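Local coordinates for uncharacterized protein (PDB 6R1J) that is the AhlC component, here in its soluble form, of AHL, a tripartite alpha-pore-forming toxin of Aeromonas hydrophila, at residues E63-Q68 with K82-L87. The protein carries 3 engineered substitutions. Numbering follows the deposited sequence.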
loop_
_atom_site.group_PDB
_atom_site.type_symbol
_atom_site.label_atom_id
_atom_site.label_comp_id
_atom_site.label_asym_id
_atom_site.label_seq_id
_atom_site.Cartn_x
_atom_site.Cartn_y
_atom_site.Cartn_z
ATOM N N GLU A 63 1.679 -39.923 -24.917
ATOM C CA GLU A 63 0.204 -40.015 -25.079
ATOM C C GLU A 63 -0.134 -41.052 -26.171
ATOM O O GLU A 63 -0.977 -41.957 -25.897
ATOM C CB GLU A 63 -0.408 -38.672 -25.456
ATOM C CG GLU A 63 -1.901 -38.767 -25.685
ATOM C CD GLU A 63 -2.575 -37.473 -26.138
ATOM O OE1 GLU A 63 -3.737 -37.317 -25.830
ATOM O OE2 GLU A 63 -1.898 -36.615 -26.703
ATOM N N LEU A 64 0.531 -40.979 -27.318
ATOM C CA LEU A 64 0.257 -41.935 -28.438
ATOM C C LEU A 64 0.744 -43.357 -28.062
ATOM O O LEU A 64 0.020 -44.342 -28.263
ATOM C CB LEU A 64 0.924 -41.368 -29.690
ATOM C CG LEU A 64 0.749 -42.165 -30.981
ATOM C CD1 LEU A 64 -0.720 -42.458 -31.248
ATOM C CD2 LEU A 64 1.372 -41.401 -32.141
ATOM N N GLN A 65 1.897 -43.476 -27.410
ATOM C CA GLN A 65 2.415 -44.783 -26.946
ATOM C C GLN A 65 1.395 -45.425 -26.013
ATOM O O GLN A 65 1.119 -46.618 -26.187
ATOM C CB GLN A 65 3.769 -44.635 -26.268
ATOM C CG GLN A 65 4.923 -44.308 -27.197
ATOM C CD GLN A 65 6.176 -43.978 -26.412
ATOM O OE1 GLN A 65 6.116 -43.479 -25.283
ATOM N NE2 GLN A 65 7.330 -44.201 -27.025
ATOM N N LEU A 66 0.817 -44.661 -25.081
ATOM C CA LEU A 66 -0.163 -45.222 -24.139
ATOM C C LEU A 66 -1.457 -45.595 -24.879
ATOM O O LEU A 66 -2.002 -46.640 -24.548
ATOM C CB LEU A 66 -0.416 -44.264 -22.973
ATOM C CG LEU A 66 0.813 -44.045 -22.058
ATOM C CD1 LEU A 66 0.519 -42.962 -21.012
ATOM C CD2 LEU A 66 1.191 -45.329 -21.371
ATOM N N THR A 67 -1.968 -44.770 -25.788
ATOM C CA THR A 67 -3.237 -45.135 -26.488
ATOM C C THR A 67 -3.000 -46.436 -27.309
ATOM O O THR A 67 -3.882 -47.295 -27.304
ATOM C CB THR A 67 -3.768 -43.935 -27.278
ATOM O OG1 THR A 67 -2.763 -43.519 -28.201
ATOM C CG2 THR A 67 -4.159 -42.764 -26.406
ATOM N N GLN A 68 -1.833 -46.575 -27.931
ATOM C CA GLN A 68 -1.430 -47.776 -28.714
ATOM C C GLN A 68 -1.382 -48.976 -27.779
ATOM O O GLN A 68 -2.018 -49.966 -28.117
ATOM C CB GLN A 68 -0.148 -47.530 -29.509
ATOM C CG GLN A 68 -0.349 -46.586 -30.672
ATOM C CD GLN A 68 0.914 -46.087 -31.330
ATOM O OE1 GLN A 68 1.996 -46.059 -30.756
ATOM N NE2 GLN A 68 0.773 -45.623 -32.550
ATOM N N LYS A 82 7.433 -55.190 -20.037
ATOM C CA LYS A 82 8.693 -54.790 -19.357
ATOM C C LYS A 82 9.538 -53.947 -20.311
ATOM O O LYS A 82 9.946 -52.868 -19.882
ATOM C CB LYS A 82 9.419 -56.002 -18.758
ATOM C CG LYS A 82 8.646 -56.741 -17.663
ATOM C CD LYS A 82 8.038 -55.852 -16.575
ATOM C CE LYS A 82 7.077 -56.584 -15.655
ATOM N NZ LYS A 82 7.780 -57.468 -14.697
ATOM N N ALA A 83 9.782 -54.378 -21.550
ATOM C CA ALA A 83 10.543 -53.591 -22.554
ATOM C C ALA A 83 9.959 -52.170 -22.710
ATOM O O ALA A 83 10.750 -51.220 -22.910
ATOM C CB ALA A 83 10.538 -54.289 -23.877
ATOM N N PHE A 84 8.626 -52.047 -22.715
ATOM C CA PHE A 84 7.880 -50.760 -22.875
ATOM C C PHE A 84 8.117 -49.905 -21.616
ATOM O O PHE A 84 8.591 -48.752 -21.761
ATOM C CB PHE A 84 6.373 -51.003 -23.088
ATOM C CG PHE A 84 5.563 -49.736 -23.241
ATOM C CD1 PHE A 84 5.701 -48.953 -24.374
ATOM C CD2 PHE A 84 4.724 -49.300 -22.229
ATOM C CE1 PHE A 84 4.990 -47.771 -24.502
ATOM C CE2 PHE A 84 4.018 -48.111 -22.352
ATOM C CZ PHE A 84 4.145 -47.361 -23.498
ATOM N N VAL A 85 7.814 -50.478 -20.439
ATOM C CA VAL A 85 8.013 -49.842 -19.110
ATOM C C VAL A 85 9.457 -49.341 -19.052
ATOM O O VAL A 85 9.651 -48.138 -18.708
ATOM C CB VAL A 85 7.655 -50.788 -17.952
ATOM C CG1 VAL A 85 8.095 -50.232 -16.615
ATOM C CG2 VAL A 85 6.161 -51.103 -17.930
ATOM N N ASP A 86 10.416 -50.181 -19.461
ATOM C CA ASP A 86 11.853 -49.808 -19.468
ATOM C C ASP A 86 12.047 -48.611 -20.387
ATOM O O ASP A 86 12.748 -47.680 -19.987
ATOM C CB ASP A 86 12.786 -50.910 -19.980
ATOM C CG ASP A 86 13.057 -52.054 -19.018
ATOM O OD1 ASP A 86 12.616 -51.957 -17.855
ATOM O OD2 ASP A 86 13.730 -53.039 -19.453
ATOM N N LEU A 87 11.526 -48.667 -21.609
ATOM C CA LEU A 87 11.704 -47.562 -22.577
ATOM C C LEU A 87 11.109 -46.241 -22.007
ATOM O O LEU A 87 11.762 -45.172 -22.125
ATOM C CB LEU A 87 11.023 -47.962 -23.880
ATOM C CG LEU A 87 11.022 -46.874 -24.946
ATOM C CD1 LEU A 87 12.430 -46.673 -25.487
ATOM C CD2 LEU A 87 10.026 -47.196 -26.051
#
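F84 reaches from helix 78-157 to Q65 and L66 of helix 28-70, bridging two successive antiparallel helices of an elongated, almost wholly helical bundle of the kind found in alpha-pore-forming toxins. The contact lies near one end of the molecule, where the chain turns back between the two helices. Their short segments run at 166° to each other, with axes 12.5 Å apart at closest approach. At this wide spacing a long side chain suits the place, and the contact rests on few atoms.

The apolar contacts centre on the far edge of the phenyl ring. With CG of F84 anti to its backbone N (chi1 179°), the ring extends across the gap and meets its neighbours edge-on, its flat shape offering a rim with CB of Q65 and CD2 of L66 both near the ring plane. CB of Q65 is 3.8 Å from CE1 of F84, so the aliphatic root of a polar residue serves as the packing surface. On the other ring branch, CE2 of F84 is 4.1 Å from CD2 of L66, whose side chain crosses that of F84 at about a right angle. Branched L66 also touches F251 and A254 of helix 244-264, and the F84 ring meets that of F251 steeply, planes at about 80°; helix 244-264 thereby touches both sides of the contact.

Q65 and L87 are both partly exposed, which suits a polar amide at the edge of the packing with a leucine methyl against it. Beside the ring, the extended Q65 side chain crosses L87 and brings its amide NE2 to 4.1 Å from the L87 methyl CD2.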